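Local coordinates for protein predicted protease of the collagenase family (Methanopyrus kandleri, PDB 5D88) that probably acts as a zinc-binding peptidase of the U32 family, built on a TIM-barrel fold, at residues Arg179-Ala192 with Val234-Leu248. Numbering follows the deposited sequence.
Sequences RERVSVELRTAVGA and VWEVREELFDEVFIL
V234 O accepts the backbone N-H of G191, and the W235 ring carries CZ3 to 3.4 Å from G191 CA. Further along, V237 CG1 meets V190 CG2. L241 O takes a bond from R179 NH2 at 3.0 Å. The F242 ring lies flat against T188, whose CB sits 3.4 Å from the ring centroid, only 6° off the normal, in a CH-pi contact. D243 OD2 is gripped from two sides: R179 NH1 reaches its syn lone pair at 2.7 Å, and L186 N its anti lone pair at 2.8 Å in a nearly straight bond (174°). E244 OE1, lying near the guanidinium plane of R187, receives both its NE and NH2, each at 2.9 Å, in a side-on salt bridge; R187 CG stands anti to the backbone N (chi1 178°) and a bend at chi3 turns the two nitrogens to that oxygen. NH2 also binds Q81, and E244 OE2 pairs with R23. A leucine replacing R187 would probably leave E244 OE1 without either N-H donor inside the barrel, and Q81 without its bond to NH2, although R23 would still face OE2. Beyond, F246 N bonds T188 O and F246 O receives V190 N, before L248 CD1 packs on A189 CB. This parallel ladder joins strands 185-190 and 244-247, the seventh and eighth of the TIM barrel.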
loop_
_atom_site.group_PDB
_atom_site.type_symbol
_atom_site.label_atom_id
_atom_site.label_comp_id
_atom_site.label_asym_id
_atom_site.label_seq_id
_atom_site.Cartn_x
_atom_site.Cartn_y
_atom_site.Cartn_z
ATOM N N ARG A 179 2.948 -17.483 -15.266
ATOM C CA ARG A 179 3.812 -17.849 -16.388
ATOM C C ARG A 179 3.055 -17.902 -17.706
ATOM O O ARG A 179 3.618 -17.586 -18.760
ATOM C CB ARG A 179 4.448 -19.208 -16.147
ATOM C CG ARG A 179 5.534 -19.192 -15.162
ATOM C CD ARG A 179 6.791 -19.730 -15.773
ATOM N NE ARG A 179 7.780 -19.926 -14.724
ATOM C CZ ARG A 179 8.890 -19.217 -14.590
ATOM N NH1 ARG A 179 9.204 -18.255 -15.459
ATOM N NH2 ARG A 179 9.696 -19.482 -13.576
ATOM N N GLU A 180 1.805 -18.368 -17.681
ATOM C CA GLU A 180 1.022 -18.425 -18.912
ATOM C C GLU A 180 0.818 -17.033 -19.493
ATOM O O GLU A 180 0.666 -16.878 -20.706
ATOM C CB GLU A 180 -0.331 -19.091 -18.651
ATOM C CG GLU A 180 -0.277 -20.598 -18.383
ATOM C CD GLU A 180 -1.586 -21.135 -17.779
ATOM O OE1 GLU A 180 -2.597 -20.397 -17.829
ATOM O OE2 GLU A 180 -1.608 -22.280 -17.245
ATOM N N ARG A 181 0.856 -16.008 -18.648
ATOM C CA ARG A 181 0.476 -14.659 -19.029
ATOM C C ARG A 181 1.655 -13.791 -19.424
ATOM O O ARG A 181 1.509 -12.926 -20.296
ATOM C CB ARG A 181 -0.262 -13.994 -17.865
ATOM C CG ARG A 181 -0.932 -12.693 -18.214
ATOM C CD ARG A 181 -2.183 -12.911 -19.043
ATOM N NE ARG A 181 -2.596 -11.662 -19.669
ATOM C CZ ARG A 181 -3.371 -10.738 -19.100
ATOM N NH1 ARG A 181 -3.849 -10.907 -17.869
ATOM N NH2 ARG A 181 -3.672 -9.636 -19.775
ATOM N N VAL A 182 2.818 -13.986 -18.802
ATOM C CA VAL A 182 3.947 -13.091 -18.996
ATOM C C VAL A 182 5.170 -13.884 -19.418
ATOM O O VAL A 182 5.247 -15.103 -19.259
ATOM C CB VAL A 182 4.266 -12.270 -17.730
ATOM C CG1 VAL A 182 3.099 -11.381 -17.367
ATOM C CG2 VAL A 182 4.617 -13.185 -16.576
ATOM N N SER A 183 6.136 -13.162 -19.967
ATOM C CA SER A 183 7.368 -13.751 -20.459
ATOM C C SER A 183 8.580 -13.379 -19.617
ATOM O O SER A 183 9.686 -13.829 -19.918
ATOM C CB SER A 183 7.589 -13.328 -21.910
ATOM O OG SER A 183 6.629 -13.957 -22.735
ATOM N N VAL A 184 8.399 -12.583 -18.564
ATOM C CA VAL A 184 9.496 -12.159 -17.702
ATOM C C VAL A 184 10.031 -13.329 -16.897
ATOM O O VAL A 184 9.391 -14.383 -16.789
ATOM C CB VAL A 184 9.062 -11.048 -16.730
ATOM C CG1 VAL A 184 8.677 -9.796 -17.462
ATOM C CG2 VAL A 184 7.903 -11.547 -15.830
ATOM N N GLU A 185 11.209 -13.139 -16.317
ATOM C CA GLU A 185 11.711 -14.066 -15.326
ATOM C C GLU A 185 10.918 -13.901 -14.038
ATOM O O GLU A 185 10.502 -12.797 -13.681
ATOM C CB GLU A 185 13.193 -13.798 -15.056
ATOM C CG GLU A 185 14.070 -13.854 -16.287
ATOM C CD GLU A 185 14.106 -15.221 -16.889
ATOM O OE1 GLU A 185 14.642 -16.118 -16.224
ATOM O OE2 GLU A 185 13.602 -15.400 -18.023
ATOM N N LEU A 186 10.717 -15.003 -13.328
ATOM C CA LEU A 186 10.045 -14.946 -12.038
ATOM C C LEU A 186 11.016 -15.262 -10.910
ATOM O O LEU A 186 11.756 -16.254 -10.962
ATOM C CB LEU A 186 8.862 -15.899 -11.985
ATOM C CG LEU A 186 7.782 -15.599 -13.007
ATOM C CD1 LEU A 186 6.711 -16.633 -12.823
ATOM C CD2 LEU A 186 7.202 -14.197 -12.856
ATOM N N ARG A 187 10.970 -14.427 -9.882
ATOM C CA ARG A 187 11.800 -14.542 -8.697
ATOM C C ARG A 187 10.922 -14.823 -7.490
ATOM O O ARG A 187 9.784 -14.345 -7.403
ATOM C CB ARG A 187 12.575 -13.245 -8.479
ATOM C CG ARG A 187 13.460 -13.185 -7.246
ATOM C CD ARG A 187 14.145 -11.813 -7.116
ATOM N NE ARG A 187 15.303 -11.676 -7.984
ATOM C CZ ARG A 187 16.217 -10.719 -7.881
ATOM N NH1 ARG A 187 16.131 -9.792 -6.932
ATOM N NH2 ARG A 187 17.228 -10.687 -8.734
ATOM N N THR A 188 11.476 -15.587 -6.549
ATOM C CA THR A 188 10.860 -15.828 -5.254
ATOM C C THR A 188 11.765 -15.293 -4.158
ATOM O O THR A 188 12.988 -15.460 -4.214
ATOM C CB THR A 188 10.606 -17.327 -5.032
ATOM O OG1 THR A 188 10.097 -17.530 -3.718
ATOM C CG2 THR A 188 11.880 -18.140 -5.201
ATOM N N ALA A 189 11.159 -14.627 -3.184
ATOM C CA ALA A 189 11.865 -14.095 -2.025
ATOM C C ALA A 189 11.629 -15.009 -0.842
ATOM O O ALA A 189 10.479 -15.283 -0.503
ATOM C CB ALA A 189 11.378 -12.689 -1.684
ATOM N N VAL A 190 12.715 -15.461 -0.211
ATOM C CA VAL A 190 12.660 -16.380 0.928
ATOM C C VAL A 190 12.998 -15.625 2.205
ATOM O O VAL A 190 14.066 -15.013 2.309
ATOM C CB VAL A 190 13.630 -17.553 0.738
ATOM C CG1 VAL A 190 13.538 -18.522 1.915
ATOM C CG2 VAL A 190 13.353 -18.236 -0.607
ATOM N N GLY A 191 12.118 -15.724 3.193
ATOM C CA GLY A 191 12.265 -14.967 4.410
ATOM C C GLY A 191 11.579 -13.637 4.344
ATOM O O GLY A 191 11.917 -12.733 5.118
ATOM N N ALA A 192 10.641 -13.487 3.422
ATOM C CA ALA A 192 9.948 -12.238 3.175
ATOM C C ALA A 192 8.524 -12.321 3.695
ATOM O O ALA A 192 7.951 -13.402 3.840
ATOM C CB ALA A 192 9.941 -11.919 1.684
ATOM N N VAL A 234 7.168 -15.879 5.090
ATOM C CA VAL A 234 7.097 -17.117 4.331
ATOM C C VAL A 234 8.510 -17.665 4.198
ATOM O O VAL A 234 9.378 -17.021 3.590
ATOM C CB VAL A 234 6.445 -16.913 2.958
ATOM C CG1 VAL A 234 6.326 -18.237 2.236
ATOM C CG2 VAL A 234 5.079 -16.270 3.121
ATOM N N TRP A 235 8.725 -18.857 4.758
ATOM C CA TRP A 235 10.026 -19.523 4.788
ATOM C C TRP A 235 10.115 -20.663 3.799
ATOM O O TRP A 235 11.217 -21.004 3.350
ATOM C CB TRP A 235 10.315 -20.067 6.196
ATOM C CG TRP A 235 10.407 -18.992 7.222
ATOM C CD1 TRP A 235 9.496 -18.706 8.204
ATOM C CD2 TRP A 235 11.455 -18.020 7.351
ATOM N NE1 TRP A 235 9.921 -17.623 8.932
ATOM C CE2 TRP A 235 11.119 -17.186 8.433
ATOM C CE3 TRP A 235 12.651 -17.784 6.658
ATOM C CZ2 TRP A 235 11.936 -16.125 8.844
ATOM C CZ3 TRP A 235 13.463 -16.745 7.076
ATOM C CH2 TRP A 235 13.097 -15.926 8.161
ATOM N N GLU A 236 8.981 -21.254 3.461
ATOM C CA GLU A 236 8.942 -22.390 2.563
ATOM C C GLU A 236 8.923 -21.900 1.128
ATOM O O GLU A 236 8.396 -20.830 0.827
ATOM C CB GLU A 236 7.700 -23.231 2.845
ATOM C CG GLU A 236 7.587 -23.685 4.297
ATOM C CD GLU A 236 8.382 -24.947 4.584
ATOM O OE1 GLU A 236 8.829 -25.611 3.622
ATOM O OE2 GLU A 236 8.558 -25.283 5.775
ATOM N N VAL A 237 9.495 -22.693 0.226
ATOM C CA VAL A 237 9.505 -22.312 -1.176
ATOM C C VAL A 237 9.652 -23.560 -2.021
ATOM O O VAL A 237 10.237 -24.552 -1.593
ATOM C CB VAL A 237 10.641 -21.304 -1.462
ATOM C CG1 VAL A 237 11.973 -21.906 -1.075
ATOM C CG2 VAL A 237 10.604 -20.865 -2.923
ATOM N N ARG A 238 9.134 -23.492 -3.235
ATOM C CA ARG A 238 9.328 -24.516 -4.252
ATOM C C ARG A 238 10.185 -23.885 -5.347
ATOM O O ARG A 238 9.680 -23.220 -6.256
ATOM C CB ARG A 238 7.987 -25.018 -4.751
ATOM C CG ARG A 238 7.350 -25.990 -3.758
ATOM C CD ARG A 238 6.043 -26.526 -4.263
ATOM N NE ARG A 238 6.248 -27.299 -5.479
ATOM C CZ ARG A 238 5.272 -27.727 -6.270
ATOM N NH1 ARG A 238 4.006 -27.445 -5.977
ATOM N NH2 ARG A 238 5.563 -28.431 -7.358
ATOM N N GLU A 239 11.505 -24.076 -5.239
ATOM C CA GLU A 239 12.417 -23.325 -6.096
ATOM C C GLU A 239 12.251 -23.694 -7.552
ATOM O O GLU A 239 12.517 -22.865 -8.426
ATOM C CB GLU A 239 13.867 -23.559 -5.688
ATOM C CG GLU A 239 14.234 -22.969 -4.356
ATOM C CD GLU A 239 15.723 -23.004 -4.117
ATOM O OE1 GLU A 239 16.465 -23.486 -5.008
ATOM O OE2 GLU A 239 16.150 -22.537 -3.039
ATOM N N GLU A 240 11.821 -24.925 -7.831
ATOM C CA GLU A 240 11.658 -25.372 -9.208
ATOM C C GLU A 240 10.619 -24.548 -9.960
ATOM O O GLU A 240 10.577 -24.612 -11.194
ATOM C CB GLU A 240 11.289 -26.869 -9.235
ATOM C CG GLU A 240 9.878 -27.230 -8.735
ATOM C CD GLU A 240 9.775 -27.387 -7.217
ATOM O OE1 GLU A 240 10.706 -26.993 -6.482
ATOM O OE2 GLU A 240 8.741 -27.907 -6.756
ATOM N N LEU A 241 9.784 -23.775 -9.254
ATOM C CA LEU A 241 8.794 -22.936 -9.918
ATOM C C LEU A 241 9.376 -21.630 -10.413
ATOM O O LEU A 241 8.696 -20.905 -11.145
ATOM C CB LEU A 241 7.633 -22.603 -8.972
ATOM C CG LEU A 241 6.923 -23.761 -8.250
ATOM C CD1 LEU A 241 5.807 -23.260 -7.311
ATOM C CD2 LEU A 241 6.368 -24.694 -9.281
ATOM N N PHE A 242 10.600 -21.300 -10.031
ATOM C CA PHE A 242 11.104 -19.953 -10.227
ATOM C C PHE A 242 12.417 -19.972 -10.988
ATOM O O PHE A 242 13.147 -20.959 -10.995
ATOM C CB PHE A 242 11.272 -19.258 -8.884
ATOM C CG PHE A 242 9.983 -19.067 -8.152
ATOM C CD1 PHE A 242 9.159 -17.999 -8.448
ATOM C CD2 PHE A 242 9.581 -19.977 -7.181
ATOM C CE1 PHE A 242 7.964 -17.824 -7.763
ATOM C CE2 PHE A 242 8.394 -19.821 -6.509
ATOM C CZ PHE A 242 7.578 -18.740 -6.797
ATOM N N ASP A 243 12.692 -18.860 -11.654
ATOM C CA ASP A 243 13.947 -18.670 -12.356
ATOM C C ASP A 243 15.048 -18.144 -11.455
ATOM O O ASP A 243 16.231 -18.371 -11.750
ATOM C CB ASP A 243 13.737 -17.685 -13.505
ATOM C CG ASP A 243 12.635 -18.120 -14.442
ATOM O OD1 ASP A 243 12.799 -19.164 -15.104
ATOM O OD2 ASP A 243 11.605 -17.431 -14.504
ATOM N N GLU A 244 14.674 -17.453 -10.373
ATOM C CA GLU A 244 15.602 -16.779 -9.475
ATOM C C GLU A 244 15.107 -16.936 -8.059
ATOM O O GLU A 244 13.899 -16.860 -7.818
ATOM C CB GLU A 244 15.715 -15.280 -9.772
ATOM C CG GLU A 244 16.196 -14.999 -11.167
ATOM C CD GLU A 244 16.324 -13.522 -11.499
ATOM O OE1 GLU A 244 16.198 -12.653 -10.598
ATOM O OE2 GLU A 244 16.556 -13.232 -12.695
ATOM N N VAL A 245 16.045 -17.112 -7.130
ATOM C CA VAL A 245 15.759 -17.209 -5.707
ATOM C C VAL A 245 16.507 -16.090 -5.019
ATOM O O VAL A 245 17.710 -15.920 -5.237
ATOM C CB VAL A 245 16.174 -18.571 -5.118
ATOM C CG1 VAL A 245 15.926 -18.599 -3.624
ATOM C CG2 VAL A 245 15.401 -19.674 -5.766
ATOM N N PHE A 246 15.798 -15.334 -4.197
ATOM C CA PHE A 246 16.362 -14.209 -3.465
ATOM C C PHE A 246 16.232 -14.528 -1.987
ATOM O O PHE A 246 15.118 -14.600 -1.455
ATOM C CB PHE A 246 15.629 -12.926 -3.847
ATOM C CG PHE A 246 15.967 -11.729 -3.014
ATOM C CD1 PHE A 246 17.232 -11.524 -2.490
ATOM C CD2 PHE A 246 14.991 -10.772 -2.778
ATOM C CE1 PHE A 246 17.500 -10.381 -1.721
ATOM C CE2 PHE A 246 15.267 -9.628 -2.024
ATOM C CZ PHE A 246 16.519 -9.442 -1.498
ATOM N N ILE A 247 17.370 -14.718 -1.333
ATOM C CA ILE A 247 17.412 -15.037 0.088
ATOM C C ILE A 247 17.547 -13.745 0.880
ATOM O O ILE A 247 18.553 -13.039 0.756
ATOM C CB ILE A 247 18.581 -15.980 0.396
ATOM C CG1 ILE A 247 18.492 -17.228 -0.473
ATOM C CG2 ILE A 247 18.608 -16.302 1.868
ATOM C CD1 ILE A 247 17.222 -17.996 -0.283
ATOM N N LEU A 248 16.553 -13.442 1.723
ATOM C CA LEU A 248 16.664 -12.271 2.595
ATOM C C LEU A 248 17.402 -12.599 3.886
ATOM O O LEU A 248 18.429 -11.992 4.196
ATOM C CB LEU A 248 15.294 -11.720 2.964
ATOM C CG LEU A 248 14.598 -10.830 1.988
ATOM C CD1 LEU A 248 14.166 -11.732 0.877
ATOM C CD2 LEU A 248 13.433 -10.142 2.642
HETATM O O HOH W 1 6.980 -21.663 -13.147
#